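Local coordinates for protein nourseothricin acetyltransferase (PDB 5C82) that probably acetylates the antibiotic nourseothricin, a transfer that would confer resistance on the producing organism, as a member of the GNAT acyltransferase family, at residues A[26-38]-A[48-60]. The protein carries 1 engineered substitution. Numbering follows the deposited sequence. Where two conformers were deposited one is given.
Sequences LDGSFTTDTVFRV and REVPVDPPLTKVF
A bent antiparallel beta ribbon projects from the GNAT core, pairing Val35 with Val50 and Phe30 with Lys58. Residues 34-38 pair with 48-52 as a hairpin stem, residues 30-32 pair with 55-58 beyond the bend, and both strands turn the corner together, at Asp33 and at Asp53-Pro54, where the Pro54 peptide is cis. Val52 N spans the corner to Asp33 O at 2.8 Å, approaching from above the carbonyl plane, whereas Val50 N meets Val35 O almost head-on. On the Phe36 face, Glu49 runs extended across the aromatic ring, with Glu49 CB over the face of the Phe36 ring, 3.9 Å from that ring's centroid. Its carboxylate is gripped at both oxygens: OE2 accepts the Thr34 hydroxyl on its anti lone pair (OG1 to OE2 2.7 Å), and OE1 takes a hydrogen bond from His155 of helix 151-158, tying the ribbon to the core. On the opposite face, Val35 CG2 touches both Val50 CG2 and Val52 CG1, 3.8 Å from each. Past the bend, Phe30 CG sits between its backbone N and carbonyl carbon (chi1 62°), which brings the ring over Lys58 CB, a CH-pi contact. The rings of Phe30 and Phe60 meet rim to rim with planes at 44°, CE1 of Phe30 lying 3.6 Å from CZ of Phe60. On the other side, Thr31 OG1 and Thr57 OG1 share a hydrogen bond of 2.8 Å.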
loop_
_atom_site.group_PDB
_atom_site.type_symbol
_atom_site.label_atom_id
_atom_site.label_comp_id
_atom_site.label_asym_id
_atom_site.label_seq_id
_atom_site.Cartn_x
_atom_site.Cartn_y
_atom_site.Cartn_z
ATOM N N LEU A 26 -12.099 14.497 17.876
ATOM C CA LEU A 26 -13.206 13.670 17.409
ATOM C C LEU A 26 -12.927 12.199 17.708
ATOM O O LEU A 26 -11.826 11.694 17.475
ATOM C CB LEU A 26 -13.521 13.918 15.922
ATOM C CG LEU A 26 -14.761 13.211 15.333
ATOM C CD1 LEU A 26 -15.485 14.116 14.353
ATOM C CD2 LEU A 26 -14.372 11.909 14.656
ATOM N N ASP A 27 -13.941 11.543 18.249
ATOM C CA ASP A 27 -13.918 10.158 18.675
ATOM C C ASP A 27 -14.088 9.167 17.512
ATOM O O ASP A 27 -15.210 8.861 17.116
ATOM C CB ASP A 27 -15.006 9.953 19.750
ATOM C CG ASP A 27 -14.986 8.609 20.452
ATOM O OD1 ASP A 27 -13.904 7.979 20.497
ATOM O OD2 ASP A 27 -16.025 8.230 21.028
ATOM N N GLY A 28 -12.975 8.625 17.037
ATOM C CA GLY A 28 -12.978 7.622 15.981
ATOM C C GLY A 28 -13.090 6.193 16.485
ATOM O O GLY A 28 -12.884 5.245 15.719
ATOM N N SER A 29 -13.422 6.014 17.778
ATOM C CA SER A 29 -13.512 4.678 18.360
ATOM C C SER A 29 -14.806 4.020 17.962
ATOM O O SER A 29 -15.738 4.704 17.550
ATOM C CB SER A 29 -13.374 4.730 19.884
ATOM O OG SER A 29 -14.506 5.376 20.440
ATOM N N PHE A 30 -14.854 2.687 18.056
ATOM C CA PHE A 30 -16.044 1.893 17.712
ATOM C C PHE A 30 -16.034 0.572 18.483
ATOM O O PHE A 30 -14.973 0.086 18.880
ATOM C CB PHE A 30 -16.093 1.611 16.187
ATOM C CG PHE A 30 -14.936 0.794 15.657
ATOM C CD1 PHE A 30 -13.794 1.416 15.163
ATOM C CD2 PHE A 30 -15.016 -0.595 15.591
ATOM C CE1 PHE A 30 -12.732 0.661 14.657
ATOM C CE2 PHE A 30 -13.961 -1.348 15.057
ATOM C CZ PHE A 30 -12.814 -0.714 14.637
ATOM N N THR A 31 -17.215 -0.014 18.638
ATOM C CA THR A 31 -17.455 -1.306 19.263
ATOM C C THR A 31 -18.099 -2.187 18.176
ATOM O O THR A 31 -18.954 -1.721 17.417
ATOM C CB THR A 31 -18.288 -1.141 20.540
ATOM O OG1 THR A 31 -17.574 -0.288 21.445
ATOM C CG2 THR A 31 -18.573 -2.460 21.229
ATOM N N THR A 32 -17.637 -3.431 18.062
ATOM C CA THR A 32 -18.159 -4.338 17.050
ATOM C C THR A 32 -18.349 -5.752 17.598
ATOM O O THR A 32 -17.532 -6.221 18.384
ATOM C CB THR A 32 -17.282 -4.272 15.766
ATOM O OG1 THR A 32 -17.821 -5.139 14.762
ATOM C CG2 THR A 32 -15.798 -4.581 16.022
ATOM N N ASP A 33 -19.433 -6.421 17.157
ATOM C CA ASP A 33 -19.790 -7.795 17.541
ATOM C C ASP A 33 -19.167 -8.800 16.559
ATOM O O ASP A 33 -19.268 -10.007 16.778
ATOM C CB ASP A 33 -21.330 -7.962 17.549
ATOM C CG ASP A 33 -22.085 -7.061 18.509
ATOM O OD1 ASP A 33 -21.793 -7.107 19.725
ATOM O OD2 ASP A 33 -23.003 -6.348 18.054
ATOM N N THR A 34 -18.549 -8.306 15.459
ATOM C CA THR A 34 -17.934 -9.158 14.412
ATOM C C THR A 34 -16.636 -8.528 13.916
ATOM O O THR A 34 -16.419 -7.344 14.143
ATOM C CB THR A 34 -18.871 -9.412 13.190
ATOM O OG1 THR A 34 -19.043 -8.207 12.466
ATOM C CG2 THR A 34 -20.234 -9.980 13.551
ATOM N N VAL A 35 -15.775 -9.327 13.247
ATOM C CA VAL A 35 -14.509 -8.897 12.632
ATOM C C VAL A 35 -14.345 -9.721 11.367
ATOM O O VAL A 35 -14.951 -10.790 11.247
ATOM C CB VAL A 35 -13.219 -9.002 13.542
ATOM C CG1 VAL A 35 -13.321 -8.137 14.805
ATOM C CG2 VAL A 35 -12.868 -10.460 13.889
ATOM N N PHE A 36 -13.540 -9.241 10.427
ATOM C CA PHE A 36 -13.237 -10.026 9.235
ATOM C C PHE A 36 -11.901 -10.665 9.532
ATOM O O PHE A 36 -10.909 -9.956 9.769
ATOM C CB PHE A 36 -13.217 -9.182 7.960
ATOM C CG PHE A 36 -14.599 -8.866 7.420
ATOM C CD1 PHE A 36 -15.334 -7.794 7.921
ATOM C CD2 PHE A 36 -15.150 -9.620 6.378
ATOM C CE1 PHE A 36 -16.601 -7.490 7.406
ATOM C CE2 PHE A 36 -16.412 -9.314 5.859
ATOM C CZ PHE A 36 -17.127 -8.241 6.367
ATOM N N ARG A 37 -11.927 -11.993 9.699
ATOM C CA ARG A 37 -10.745 -12.801 9.973
ATOM C C ARG A 37 -10.074 -13.013 8.639
ATOM O O ARG A 37 -10.735 -13.372 7.651
ATOM C CB ARG A 37 -11.130 -14.164 10.604
ATOM C CG ARG A 37 -9.916 -15.032 10.982
ATOM C CD ARG A 37 -10.338 -16.303 11.684
ATOM N NE ARG A 37 -10.770 -16.044 13.060
ATOM C CZ ARG A 37 -11.503 -16.881 13.791
ATOM N NH1 ARG A 37 -11.909 -18.040 13.281
ATOM N NH2 ARG A 37 -11.851 -16.558 15.029
ATOM N N VAL A 38 -8.769 -12.729 8.606
ATOM C CA VAL A 38 -7.939 -12.855 7.419
ATOM C C VAL A 38 -7.109 -14.137 7.565
ATOM O O VAL A 38 -6.410 -14.314 8.564
ATOM C CB VAL A 38 -7.057 -11.593 7.176
ATOM C CG1 VAL A 38 -6.109 -11.804 6.010
ATOM C CG2 VAL A 38 -7.911 -10.344 6.957
ATOM N N ARG A 48 -13.236 -13.796 6.180
ATOM C CA ARG A 48 -14.496 -14.330 6.663
ATOM C C ARG A 48 -14.910 -13.520 7.856
ATOM O O ARG A 48 -14.129 -13.386 8.793
ATOM C CB ARG A 48 -14.342 -15.811 7.048
ATOM C CG ARG A 48 -15.666 -16.526 7.340
ATOM C CD ARG A 48 -15.504 -18.040 7.480
ATOM N NE ARG A 48 -14.522 -18.412 8.503
ATOM C CZ ARG A 48 -14.823 -18.915 9.699
ATOM N NH1 ARG A 48 -16.090 -19.129 10.039
ATOM N NH2 ARG A 48 -13.859 -19.216 10.561
ATOM N N GLU A 49 -16.132 -12.991 7.831
ATOM C CA GLU A 49 -16.710 -12.263 8.958
ATOM C C GLU A 49 -17.091 -13.276 10.049
ATOM O O GLU A 49 -17.814 -14.234 9.788
ATOM C CB GLU A 49 -17.925 -11.454 8.528
ATOM C CG GLU A 49 -18.302 -10.409 9.570
ATOM C CD GLU A 49 -19.429 -9.494 9.157
ATOM O OE1 GLU A 49 -19.963 -9.673 8.040
ATOM O OE2 GLU A 49 -19.758 -8.568 9.933
ATOM N N VAL A 50 -16.509 -13.100 11.235
ATOM C CA VAL A 50 -16.694 -13.972 12.380
ATOM C C VAL A 50 -17.225 -13.206 13.592
ATOM O O VAL A 50 -16.802 -12.066 13.821
ATOM C CB VAL A 50 -15.402 -14.771 12.740
ATOM C CG1 VAL A 50 -15.100 -15.875 11.713
ATOM C CG2 VAL A 50 -14.196 -13.853 12.933
ATOM N N PRO A 51 -18.121 -13.814 14.410
ATOM C CA PRO A 51 -18.554 -13.121 15.637
ATOM C C PRO A 51 -17.411 -13.036 16.653
ATOM O O PRO A 51 -16.519 -13.884 16.644
ATOM C CB PRO A 51 -19.696 -13.999 16.167
ATOM C CG PRO A 51 -19.425 -15.368 15.613
ATOM C CD PRO A 51 -18.721 -15.168 14.299
ATOM N N VAL A 52 -17.413 -11.992 17.498
ATOM C CA VAL A 52 -16.435 -11.826 18.573
ATOM C C VAL A 52 -17.189 -11.604 19.873
ATOM O O VAL A 52 -18.098 -10.771 19.914
ATOM C CB VAL A 52 -15.324 -10.746 18.348
ATOM C CG1 VAL A 52 -14.281 -11.212 17.340
ATOM C CG2 VAL A 52 -15.900 -9.383 17.960
ATOM N N ASP A 53 -16.841 -12.362 20.921
ATOM C CA ASP A 53 -17.453 -12.180 22.234
ATOM C C ASP A 53 -16.402 -12.227 23.369
ATOM O O ASP A 53 -15.650 -13.197 23.455
ATOM C CB ASP A 53 -18.632 -13.111 22.494
ATOM C CG ASP A 53 -19.384 -12.692 23.740
ATOM O OD1 ASP A 53 -20.167 -11.717 23.663
ATOM O OD2 ASP A 53 -19.098 -13.249 24.815
ATOM N N PRO A 54 -16.306 -11.192 24.234
ATOM C CA PRO A 54 -17.107 -9.950 24.285
ATOM C C PRO A 54 -16.915 -9.054 23.049
ATOM O O PRO A 54 -15.936 -9.247 22.320
ATOM C CB PRO A 54 -16.615 -9.280 25.578
ATOM C CG PRO A 54 -15.202 -9.798 25.750
ATOM C CD PRO A 54 -15.294 -11.221 25.312
ATOM N N PRO A 55 -17.804 -8.065 22.774
ATOM C CA PRO A 55 -17.563 -7.191 21.607
ATOM C C PRO A 55 -16.199 -6.500 21.679
ATOM O O PRO A 55 -15.676 -6.262 22.765
ATOM C CB PRO A 55 -18.719 -6.179 21.658
ATOM C CG PRO A 55 -19.773 -6.835 22.514
ATOM C CD PRO A 55 -19.008 -7.643 23.523
ATOM N N LEU A 56 -15.591 -6.268 20.531
ATOM C CA LEU A 56 -14.291 -5.615 20.461
ATOM C C LEU A 56 -14.508 -4.100 20.423
ATOM O O LEU A 56 -15.327 -3.629 19.641
ATOM C CB LEU A 56 -13.538 -6.088 19.189
ATOM C CG LEU A 56 -12.091 -5.616 19.001
ATOM C CD1 LEU A 56 -11.202 -6.774 18.587
ATOM C CD2 LEU A 56 -12.005 -4.577 17.930
ATOM N N THR A 57 -13.807 -3.358 21.290
ATOM C CA THR A 57 -13.820 -1.910 21.257
ATOM C C THR A 57 -12.452 -1.486 20.802
ATOM O O THR A 57 -11.466 -1.812 21.449
ATOM C CB THR A 57 -14.243 -1.228 22.564
ATOM O OG1 THR A 57 -15.582 -1.608 22.887
ATOM C CG2 THR A 57 -14.147 0.325 22.461
ATOM N N LYS A 58 -12.403 -0.752 19.679
ATOM C CA LYS A 58 -11.160 -0.287 19.110
ATOM C C LYS A 58 -11.012 1.205 19.320
ATOM O O LYS A 58 -11.835 1.989 18.865
ATOM C CB LYS A 58 -11.027 -0.722 17.630
ATOM C CG LYS A 58 -9.782 -0.211 16.925
ATOM C CD LYS A 58 -8.568 -1.094 17.128
ATOM C CE LYS A 58 -7.297 -0.493 16.573
ATOM N NZ LYS A 58 -6.877 0.747 17.280
ATOM N N VAL A 59 -9.936 1.573 20.012
ATOM C CA VAL A 59 -9.537 2.930 20.342
ATOM C C VAL A 59 -8.207 3.187 19.607
ATOM O O VAL A 59 -7.304 2.343 19.661
ATOM C CB VAL A 59 -9.417 3.073 21.889
ATOM C CG1 VAL A 59 -8.795 4.404 22.280
ATOM C CG2 VAL A 59 -10.778 2.887 22.564
ATOM N N PHE A 60 -8.111 4.315 18.890
ATOM C CA PHE A 60 -6.916 4.669 18.112
ATOM C C PHE A 60 -6.151 5.822 18.793
ATOM O O PHE A 60 -6.765 6.854 19.086
ATOM C CB PHE A 60 -7.282 5.071 16.663
ATOM C CG PHE A 60 -8.086 4.090 15.844
ATOM C CD1 PHE A 60 -9.477 4.125 15.854
ATOM C CD2 PHE A 60 -7.456 3.176 15.002
ATOM C CE1 PHE A 60 -10.224 3.234 15.071
ATOM C CE2 PHE A 60 -8.204 2.294 14.210
ATOM C CZ PHE A 60 -9.583 2.332 14.250
#